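Local coordinates for sensor protein (Bacteroides thetaiotaomicron, PDB 2X7X) that binds beta-D-fructose in a periplasmic domain, the sensory part of a hybrid two-component system that probably signals by histidine phosphorylation, at residues Lys128-Glu133 with Asp159-Asp164; Ala12-Asp17 with Ile67-Glu72; Gly107-Glu112 with Ala143-Gln148. All coordinates share one frame; numbering follows the deposited sequence.

The N-terminal lobe comes first: interaction 2 closes a loop of 49 residues by bringing 67-72 beside 12-17 at the ends of neighbouring strands in the parallel sheet. Interaction 3 opens at 107-112, where the chain leaves that sheet for helix 110-124 and the other lobe. Interaction 1 opens at 128-133 before interaction 3 closes at 143-148, and itself closes at 159-164, so these two cross; nothing nests. They also touch, Glu133 of interaction 1 meeting His147 of interaction 3. Interactions 2 and 3 lie about 7 Å apart at their nearest atoms and both reach the fructose, whereas interaction 1 ties two strands in the second lobe.

Interaction 1: residues Lys128-Glu133 with Asp159-Asp164; sequences KGNIVE and DIKLID. With K (potassium ion), chain G.
Ile163 leans across to Asn130, Ile131 and Val132. Its CB carries CG1 between the backbone N and the carbonyl carbon (chi1 67°), which lays CG1 over the neighbouring strand, 3.6 Å from Ile131 O and 3.9 Å from Val132 CG1. Beyond it the terminal CD1 rests against CB of Asn130, while the other branch, CG2, lies 3.7 Å from Asn130 OD1. A branched aliphatic residue suits this spot because its two arms can touch neighbours in different directions; the amide nitrogen of Asn130 is engaged by the carbonyl of Lys188.

The two segments are parallel strands, the first and last elements of a right-handed beta-alpha-beta crossover through helix 141-155. Their bonds run from Gly129 N to Asp159 O, from Lys161 N to Gly129 O, and from Ile131 N to Lys161 O, then Ile163 N binds Ile131 O. The next one skips a residue: Glu133 N reaches Asp164 O at 2.9 Å, a beta bulge in which Ile163 and Asp164 lie opposite Val132. Gly129 has a positive phi (155°) at which a CB would press on the preceding carbonyl oxygen, so glycine fits there.

On the side of helix 141-155, Ile131 CD1 meets Ile160 CG2, and Leu162 spreads CD1 towards Ile131 O at 3.4 Å and CD2 towards Glu133 OE1, itself hydrogen-bonded to His147 ND1 as OE2 is to His195 NE2. Phe150 packs on Ile131, Met151 on Leu162 and Leu125 on Ile160. The carbonyl of Ile160 binds a potassium ion at 2.7 Å, together with two waters and the carbonyl oxygens of Ile154 and Phe157.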
loop_
_atom_site.group_PDB
_atom_site.type_symbol
_atom_site.label_atom_id
_atom_site.label_comp_id
_atom_site.label_asym_id
_atom_site.label_seq_id
_atom_site.Cartn_x
_atom_site.Cartn_y
_atom_site.Cartn_z
ATOM N N LYS A 128 -6.620 4.285 31.282
ATOM C CA LYS A 128 -5.872 4.699 32.470
ATOM C C LYS A 128 -4.388 4.873 32.132
ATOM O O LYS A 128 -3.755 3.952 31.615
ATOM C CB LYS A 128 -6.065 3.663 33.599
ATOM C CG LYS A 128 -5.328 3.981 34.940
ATOM C CD LYS A 128 -5.852 3.124 36.134
ATOM C CE LYS A 128 -5.035 3.401 37.436
ATOM N NZ LYS A 128 -5.134 4.806 37.979
ATOM N N GLY A 129 -3.838 6.053 32.418
ATOM C CA GLY A 129 -2.417 6.279 32.218
ATOM C C GLY A 129 -1.960 7.713 32.004
ATOM O O GLY A 129 -2.771 8.622 31.773
ATOM N N ASN A 130 -0.642 7.901 32.080
ATOM C CA ASN A 130 -0.028 9.214 31.948
ATOM C C ASN A 130 0.618 9.409 30.577
ATOM O O ASN A 130 1.388 8.560 30.125
ATOM C CB ASN A 130 1.037 9.398 33.024
ATOM C CG ASN A 130 0.475 9.332 34.422
ATOM O OD1 ASN A 130 -0.652 9.765 34.690
ATOM N ND2 ASN A 130 1.270 8.797 35.334
ATOM N N ILE A 131 0.306 10.531 29.938
ATOM C CA ILE A 131 0.807 10.854 28.606
ATOM C C ILE A 131 1.694 12.095 28.676
ATOM O O ILE A 131 1.377 13.049 29.406
ATOM C CB ILE A 131 -0.349 11.173 27.606
ATOM C CG1 ILE A 131 -1.453 10.124 27.675
ATOM C CG2 ILE A 131 0.180 11.317 26.173
ATOM C CD1 ILE A 131 -2.651 10.438 26.755
ATOM N N VAL A 132 2.795 12.084 27.929
ATOM C CA VAL A 132 3.533 13.314 27.669
ATOM C C VAL A 132 3.390 13.678 26.182
ATOM O O VAL A 132 3.326 12.775 25.332
ATOM C CB VAL A 132 5.019 13.240 28.142
ATOM C CG1 VAL A 132 5.083 13.080 29.646
ATOM C CG2 VAL A 132 5.783 12.098 27.475
ATOM N N GLU A 133 3.315 14.983 25.884
ATOM C CA GLU A 133 3.142 15.503 24.518
ATOM C C GLU A 133 4.337 16.321 24.083
ATOM O O GLU A 133 4.800 17.184 24.808
ATOM C CB GLU A 133 1.887 16.374 24.412
ATOM C CG GLU A 133 1.514 16.792 22.986
ATOM C CD GLU A 133 0.239 17.637 22.894
ATOM O OE1 GLU A 133 -0.138 18.292 23.887
ATOM O OE2 GLU A 133 -0.385 17.682 21.812
ATOM N N ASP A 159 -9.204 9.185 33.464
ATOM C CA ASP A 159 -7.957 8.605 33.979
ATOM C C ASP A 159 -6.827 8.529 32.970
ATOM O O ASP A 159 -5.772 7.940 33.241
ATOM C CB ASP A 159 -8.209 7.255 34.627
ATOM C CG ASP A 159 -9.033 7.378 35.888
ATOM O OD1 ASP A 159 -8.604 8.142 36.799
ATOM O OD2 ASP A 159 -10.113 6.726 35.951
ATOM N N ILE A 160 -7.065 9.103 31.797
ATOM C CA ILE A 160 -5.995 9.421 30.871
ATOM C C ILE A 160 -5.607 10.859 31.191
ATOM O O ILE A 160 -6.459 11.747 31.128
ATOM C CB ILE A 160 -6.462 9.327 29.394
ATOM C CG1 ILE A 160 -6.804 7.884 29.000
ATOM C CG2 ILE A 160 -5.425 9.941 28.456
ATOM C CD1 ILE A 160 -5.678 6.909 29.148
ATOM N N LYS A 161 -4.346 11.085 31.545
ATOM C CA LYS A 161 -3.899 12.412 31.950
ATOM C C LYS A 161 -2.680 12.907 31.189
ATOM O O LYS A 161 -1.667 12.231 31.109
ATOM C CB LYS A 161 -3.597 12.433 33.440
ATOM C CG LYS A 161 -4.765 11.960 34.304
ATOM C CD LYS A 161 -4.365 11.829 35.758
ATOM C CE LYS A 161 -5.496 11.220 36.581
ATOM N NZ LYS A 161 -4.973 10.220 37.601
ATOM N N LEU A 162 -2.790 14.105 30.633
ATOM C CA LEU A 162 -1.643 14.792 30.109
ATOM C C LEU A 162 -0.855 15.409 31.274
ATOM O O LEU A 162 -1.311 16.373 31.898
ATOM C CB LEU A 162 -2.071 15.853 29.091
ATOM C CG LEU A 162 -0.913 16.591 28.411
ATOM C CD1 LEU A 162 -0.006 15.622 27.639
ATOM C CD2 LEU A 162 -1.425 17.690 27.503
ATOM N N ILE A 163 0.321 14.846 31.563
ATOM C CA ILE A 163 1.143 15.294 32.696
ATOM C C ILE A 163 2.330 16.193 32.314
ATOM O O ILE A 163 2.998 16.746 33.194
ATOM C CB ILE A 163 1.665 14.098 33.558
ATOM C CG1 ILE A 163 2.666 13.236 32.764
ATOM C CG2 ILE A 163 0.514 13.274 34.088
ATOM C CD1 ILE A 163 3.576 12.370 33.634
ATOM N N ASP A 164 2.606 16.321 31.016
ATOM C CA ASP A 164 3.688 17.208 30.542
ATOM C C ASP A 164 3.621 17.466 29.035
ATOM O O ASP A 164 3.190 16.605 28.263
ATOM C CB ASP A 164 5.077 16.662 30.919
ATOM C CG ASP A 164 6.090 17.774 31.205
ATOM O OD1 ASP A 164 6.028 18.845 30.553
ATOM O OD2 ASP A 164 6.956 17.570 32.094
HETATM K K K G . -8.613 13.329 30.883
HETATM O O HOH W 1 -7.454 15.639 30.170
HETATM O O HOH W 2 -11.501 13.694 31.468
#

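Interaction 2: residues Ala12-Asp17 with Ile67-Glu72; sequences AQCSDD and IISANE. With FRU (beta-D-fructofuranose), chain E.
The fructose pocket receives Ser15 and Asp17 from the loop after strand 8-13, and the base of that loop is held where Ala12 pairs with Ile68 and Cys14 meets Ser69 and Asn71. Ala12 N binds Ile67 O at 2.7 Å and Ser69 N returns a bond to Ala12 O, the last rungs of parallel pairing before both chains turn into loops. The small CB of Ala12 leaves Ile68 space to lay CG1 against it at 3.8 Å.

Past the strands, Cys14 turns its side chain to the other loop. SG sits between its own backbone N and carbonyl carbon (chi1 56°), 3.2 Å from Ser69 OG, while CB rests on Asn71 CA. Ser69 OG binds Asp94 OD2, and the other oxygen of Asp94 holds fructose, so this second-shell serine probably helps to position Asp94. Gln13 folds its OE1 back over Ser69 CB at 3.6 Å, and its NE2 donates to Asn24 OD1.

The sugar itself is met by the first loop. Its O1 donates to Asp17 OD1 at 2.7 Å, and Ser15 OG adds a weak bond to the same O1. A carboxylate serves two purposes here: OD2 of Asp17 caps the start of helix 18-31 at Arg20 N, while OD1 takes the hydroxyl.

Strands 8-13 and 65-68 are adjacent in the parallel sheet, flanked by strands 38-43 and 90-93. Helix 48-60 covers Ala12 and Ile68 through Val55, and helix 18-31 packs on Gln13 through Met23.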
loop_
_atom_site.group_PDB
_atom_site.type_symbol
_atom_site.label_atom_id
_atom_site.label_comp_id
_atom_site.label_asym_id
_atom_site.label_seq_id
_atom_site.Cartn_x
_atom_site.Cartn_y
_atom_site.Cartn_z
ATOM N N ALA A 12 6.396 28.433 -1.846
ATOM C CA ALA A 12 7.045 28.903 -0.636
ATOM C C ALA A 12 6.813 27.859 0.446
ATOM O O ALA A 12 5.678 27.647 0.905
ATOM C CB ALA A 12 6.501 30.260 -0.225
ATOM N N GLN A 13 7.895 27.201 0.839
ATOM C CA GLN A 13 7.818 26.039 1.711
ATOM C C GLN A 13 8.453 26.392 3.048
ATOM O O GLN A 13 9.549 26.945 3.082
ATOM C CB GLN A 13 8.552 24.880 1.034
ATOM C CG GLN A 13 8.219 23.503 1.521
ATOM C CD GLN A 13 6.867 23.012 1.065
ATOM O OE1 GLN A 13 5.858 23.268 1.719
ATOM N NE2 GLN A 13 6.840 22.260 -0.033
ATOM N N CYS A 14 7.762 26.073 4.140
ATOM C CA CYS A 14 8.196 26.484 5.479
ATOM C C CYS A 14 9.483 25.809 5.950
ATOM O O CYS A 14 10.214 26.342 6.790
ATOM C CB CYS A 14 7.073 26.266 6.501
ATOM S SG CYS A 14 6.415 24.568 6.587
ATOM N N SER A 15 9.768 24.637 5.408
ATOM C CA SER A 15 10.965 23.919 5.808
ATOM C C SER A 15 11.379 22.899 4.771
ATOM O O SER A 15 10.748 22.796 3.715
ATOM C CB SER A 15 10.773 23.249 7.182
ATOM O OG SER A 15 9.511 22.632 7.297
ATOM N N ASP A 16 12.441 22.155 5.087
ATOM C CA ASP A 16 13.003 21.149 4.177
ATOM C C ASP A 16 13.396 19.858 4.897
ATOM O O ASP A 16 14.220 19.880 5.804
ATOM C CB ASP A 16 14.215 21.711 3.448
ATOM C CG ASP A 16 14.883 20.677 2.587
ATOM O OD1 ASP A 16 14.236 20.220 1.603
ATOM O OD2 ASP A 16 16.035 20.301 2.921
ATOM N N ASP A 17 12.807 18.745 4.464
ATOM C CA ASP A 17 12.965 17.417 5.084
ATOM C C ASP A 17 12.353 16.363 4.151
ATOM O O ASP A 17 11.858 16.705 3.078
ATOM C CB ASP A 17 12.263 17.373 6.449
ATOM C CG ASP A 17 10.857 17.995 6.411
ATOM O OD1 ASP A 17 10.620 18.929 7.209
ATOM O OD2 ASP A 17 10.004 17.578 5.580
ATOM N N ILE A 67 1.988 28.858 -4.274
ATOM C CA ILE A 67 1.696 27.783 -3.329
ATOM C C ILE A 67 2.548 27.991 -2.083
ATOM O O ILE A 67 3.779 27.992 -2.154
ATOM C CB ILE A 67 1.959 26.376 -3.934
ATOM C CG1 ILE A 67 0.998 26.082 -5.083
ATOM C CG2 ILE A 67 1.782 25.287 -2.884
ATOM C CD1 ILE A 67 1.504 25.002 -6.012
ATOM N N ILE A 68 1.888 28.172 -0.945
ATOM C CA ILE A 68 2.601 28.382 0.317
ATOM C C ILE A 68 2.106 27.495 1.460
ATOM O O ILE A 68 0.907 27.229 1.602
ATOM C CB ILE A 68 2.585 29.888 0.767
ATOM C CG1 ILE A 68 3.428 30.085 2.028
ATOM C CG2 ILE A 68 1.171 30.372 1.006
ATOM C CD1 ILE A 68 3.538 31.501 2.501
ATOM N N SER A 69 3.057 27.059 2.277
ATOM C CA SER A 69 2.781 26.433 3.559
ATOM C C SER A 69 3.292 27.345 4.684
ATOM O O SER A 69 4.496 27.400 4.947
ATOM C CB SER A 69 3.430 25.048 3.617
ATOM O OG SER A 69 3.606 24.637 4.964
ATOM N N ALA A 70 2.369 28.042 5.350
ATOM C CA ALA A 70 2.702 29.119 6.306
ATOM C C ALA A 70 3.378 28.671 7.611
ATOM O O ALA A 70 2.733 28.084 8.481
ATOM C CB ALA A 70 1.455 29.948 6.605
ATOM N N ASN A 71 4.665 28.993 7.750
ATOM C CA ASN A 71 5.513 28.537 8.870
ATOM C C ASN A 71 4.880 28.668 10.246
ATOM O O ASN A 71 4.879 27.722 11.030
ATOM C CB ASN A 71 6.861 29.254 8.859
ATOM C CG ASN A 71 7.811 28.727 9.916
ATOM O OD1 ASN A 71 8.233 27.581 9.861
ATOM N ND2 ASN A 71 8.168 29.569 10.870
ATOM N N GLU A 72 4.382 29.861 10.539
ATOM C CA GLU A 72 3.557 30.102 11.701
ATOM C C GLU A 72 2.395 30.915 11.181
ATOM O O GLU A 72 2.552 31.629 10.199
ATOM C CB GLU A 72 4.321 30.866 12.776
ATOM C CG GLU A 72 5.605 30.180 13.193
ATOM C CD GLU A 72 6.152 30.670 14.511
ATOM O OE1 GLU A 72 7.308 31.137 14.536
ATOM O OE2 GLU A 72 5.432 30.585 15.530
HETATM C C1 FRU E . 7.076 18.517 7.397
HETATM C C2 FRU E . 6.410 18.527 8.761
HETATM C C3 FRU E . 5.733 17.197 9.081
HETATM C C4 FRU E . 4.471 17.644 9.793
HETATM C C5 FRU E . 4.102 18.880 8.984
HETATM C C6 FRU E . 3.210 19.889 9.704
HETATM O O1 FRU E . 7.977 19.617 7.295
HETATM O O2 FRU E . 7.388 18.890 9.741
HETATM O O3 FRU E . 6.562 16.319 9.856
HETATM O O4 FRU E . 3.450 16.641 9.798
HETATM O O5 FRU E . 5.370 19.498 8.745
HETATM O O6 FRU E . 2.836 20.938 8.789
#

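Interaction 3: residues Gly107-Glu112 with Ala143-Gln148; sequences GADNYE and AMERHQ. With FRU (beta-D-fructofuranose), chain E.
Asn110 and Arg146 meet obliquely, their amide and guanidinium planes 43° apart, with OD1 of Asn110 lying at the edge of the guanidinium. Arg146 grips Asn110 OD1 side-on with two nitrogens, NE at 2.8 Å and NH2 at 2.9 Å. The NH2 bond lies in the carbonyl plane of the amide, whereas NE approaches tilted from it; two bonds to one oxygen should restrain rotation of the guanidinium. Beyond it, NH1 at 3.0 Å and NH2 both donate to fructose O4, an atom in the guanidinium plane. An arginine suits the place because its flat fan of N-H groups can hold Asn110 with one edge and the sugar with the next. Tyr245 adds a cation-pi contact to the guanidinium, and its hydroxyl is bonded to Asn110 ND2, so Asn110 and Tyr245 together probably help to position this sugar-binding side chain.

The contact lies beside the cleft of a two-lobed periplasmic binding protein: the chain leaves strand 104-108 of the N-terminal sheet, and the start of helix 110-124 packs on helix 141-155, from which Arg146 reaches into the cleft. Asp109 is the N-cap of helix 110-124, its OD2 accepting from Tyr111 N at 3.0 Å from above the carboxylate plane.

Glu145 places its CB against the backbone N of Tyr111 and the CB of Asn110. Its OE1 accepts from a water that in turn accepts from Asn110 ND2. Glu145 OE1 lies 4.2 Å from Asp109 OD2, the carboxylate planes at right angles, and the salt bridge from Glu145 OE2 to Lys96 would probably ease any repulsion. Tyr111 stands with its ring anti to the backbone N (chi1 -175°), directed across Gln148, whose CB touches Tyr111 CE2 at 3.6 Å while NE2 lies in the ring plane at its edge.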
loop_
_atom_site.group_PDB
_atom_site.type_symbol
_atom_site.label_atom_id
_atom_site.label_comp_id
_atom_site.label_asym_id
_atom_site.label_seq_id
_atom_site.Cartn_x
_atom_site.Cartn_y
_atom_site.Cartn_z
ATOM N N GLY A 107 -5.446 20.379 2.321
ATOM C CA GLY A 107 -4.708 19.718 3.396
ATOM C C GLY A 107 -5.514 18.678 4.135
ATOM O O GLY A 107 -6.679 18.459 3.827
ATOM N N ALA A 108 -4.894 18.026 5.112
ATOM C CA ALA A 108 -5.593 17.042 5.917
ATOM C C ALA A 108 -6.011 17.680 7.237
ATOM O O ALA A 108 -5.357 18.613 7.692
ATOM C CB ALA A 108 -4.715 15.851 6.147
ATOM N N ASP A 109 -7.092 17.190 7.856
ATOM C CA ASP A 109 -7.589 17.806 9.101
ATOM C C ASP A 109 -6.730 17.454 10.320
ATOM O O ASP A 109 -6.787 16.334 10.842
ATOM C CB ASP A 109 -9.053 17.454 9.366
ATOM C CG ASP A 109 -9.666 18.302 10.473
ATOM O OD1 ASP A 109 -10.910 18.321 10.574
ATOM O OD2 ASP A 109 -8.926 18.967 11.235
ATOM N N ASN A 110 -5.959 18.426 10.787
ATOM C CA ASN A 110 -5.041 18.178 11.885
ATOM C C ASN A 110 -5.743 17.967 13.210
ATOM O O ASN A 110 -5.232 17.255 14.077
ATOM C CB ASN A 110 -3.945 19.257 11.948
ATOM C CG ASN A 110 -2.894 19.073 10.855
ATOM O OD1 ASN A 110 -2.019 18.223 10.961
ATOM N ND2 ASN A 110 -3.005 19.841 9.791
ATOM N N TYR A 111 -6.923 18.565 13.364
ATOM C CA TYR A 111 -7.684 18.437 14.601
ATOM C C TYR A 111 -8.155 16.991 14.736
ATOM O O TYR A 111 -8.001 16.366 15.788
ATOM C CB TYR A 111 -8.865 19.397 14.599
ATOM C CG TYR A 111 -9.667 19.451 15.882
ATOM C CD1 TYR A 111 -10.694 18.540 16.132
ATOM C CD2 TYR A 111 -9.419 20.432 16.839
ATOM C CE1 TYR A 111 -11.440 18.598 17.312
ATOM C CE2 TYR A 111 -10.167 20.493 18.017
ATOM C CZ TYR A 111 -11.172 19.575 18.239
ATOM O OH TYR A 111 -11.909 19.647 19.396
ATOM N N GLU A 112 -8.704 16.461 13.652
ATOM C CA GLU A 112 -9.172 15.091 13.616
ATOM C C GLU A 112 -8.057 14.075 13.825
ATOM O O GLU A 112 -8.271 13.034 14.439
ATOM C CB GLU A 112 -9.911 14.820 12.310
ATOM C CG GLU A 112 -11.362 15.276 12.370
ATOM C CD GLU A 112 -12.118 14.678 13.558
ATOM O OE1 GLU A 112 -12.852 15.442 14.225
ATOM O OE2 GLU A 112 -11.955 13.453 13.832
ATOM N N ALA A 143 0.483 22.125 14.741
ATOM C CA ALA A 143 0.776 21.910 16.177
ATOM C C ALA A 143 -0.408 22.296 17.082
ATOM O O ALA A 143 -0.737 21.569 18.021
ATOM C CB ALA A 143 2.029 22.649 16.610
ATOM N N MET A 144 -1.029 23.437 16.795
ATOM C CA MET A 144 -2.190 23.908 17.533
ATOM C C MET A 144 -3.297 22.856 17.526
ATOM O O MET A 144 -3.767 22.423 18.586
ATOM C CB MET A 144 -2.736 25.200 16.913
ATOM C CG MET A 144 -1.962 26.470 17.240
ATOM S SD MET A 144 -2.450 27.880 16.186
ATOM C CE MET A 144 -1.134 29.002 16.664
ATOM N N GLU A 145 -3.710 22.463 16.315
ATOM C CA GLU A 145 -4.814 21.537 16.130
ATOM C C GLU A 145 -4.462 20.134 16.624
ATOM O O GLU A 145 -5.251 19.527 17.359
ATOM C CB GLU A 145 -5.292 21.541 14.683
ATOM C CG GLU A 145 -6.055 22.791 14.329
ATOM C CD GLU A 145 -6.171 23.046 12.833
ATOM O OE1 GLU A 145 -6.234 22.072 12.036
ATOM O OE2 GLU A 145 -6.205 24.247 12.456
ATOM N N ARG A 146 -3.283 19.622 16.277
ATOM C CA ARG A 146 -2.845 18.348 16.845
ATOM C C ARG A 146 -2.983 18.307 18.369
ATOM O O ARG A 146 -3.246 17.251 18.944
ATOM C CB ARG A 146 -1.433 17.979 16.390
ATOM C CG ARG A 146 -1.427 17.393 14.989
ATOM C CD ARG A 146 -0.065 17.449 14.324
ATOM N NE ARG A 146 -0.193 17.314 12.880
ATOM C CZ ARG A 146 0.809 17.067 12.032
ATOM N NH1 ARG A 146 2.055 16.896 12.481
ATOM N NH2 ARG A 146 0.561 17.012 10.718
ATOM N N HIS A 147 -2.843 19.451 19.023
ATOM C CA HIS A 147 -3.005 19.485 20.474
ATOM C C HIS A 147 -4.471 19.562 20.878
ATOM O O HIS A 147 -4.901 18.829 21.766
ATOM C CB HIS A 147 -2.192 20.613 21.100
ATOM C CG HIS A 147 -2.457 20.818 22.559
ATOM N ND1 HIS A 147 -1.908 20.016 23.536
ATOM C CD2 HIS A 147 -3.203 21.746 23.207
ATOM C CE1 HIS A 147 -2.311 20.436 24.722
ATOM N NE2 HIS A 147 -3.098 21.484 24.549
ATOM N N GLN A 148 -5.237 20.419 20.204
ATOM C CA GLN A 148 -6.639 20.661 20.560
ATOM C C GLN A 148 -7.472 19.383 20.421
ATOM O O GLN A 148 -8.267 19.044 21.309
ATOM C CB GLN A 148 -7.242 21.760 19.686
ATOM C CG GLN A 148 -6.820 23.167 20.020
ATOM C CD GLN A 148 -6.997 24.149 18.838
ATOM O OE1 GLN A 148 -6.354 25.201 18.799
ATOM N NE2 GLN A 148 -7.863 23.802 17.870
HETATM C C1 FRU E . 7.076 18.517 7.397
HETATM C C2 FRU E . 6.410 18.527 8.761
HETATM C C3 FRU E . 5.733 17.197 9.081
HETATM C C4 FRU E . 4.471 17.644 9.793
HETATM C C5 FRU E . 4.102 18.880 8.984
HETATM C C6 FRU E . 3.210 19.889 9.704
HETATM O O1 FRU E . 7.977 19.617 7.295
HETATM O O2 FRU E . 7.388 18.890 9.741
HETATM O O3 FRU E . 6.562 16.319 9.856
HETATM O O4 FRU E . 3.450 16.641 9.798
HETATM O O5 FRU E . 5.370 19.498 8.745
HETATM O O6 FRU E . 2.836 20.938 8.789
HETATM O O HOH W 3 -5.606 21.680 9.645
#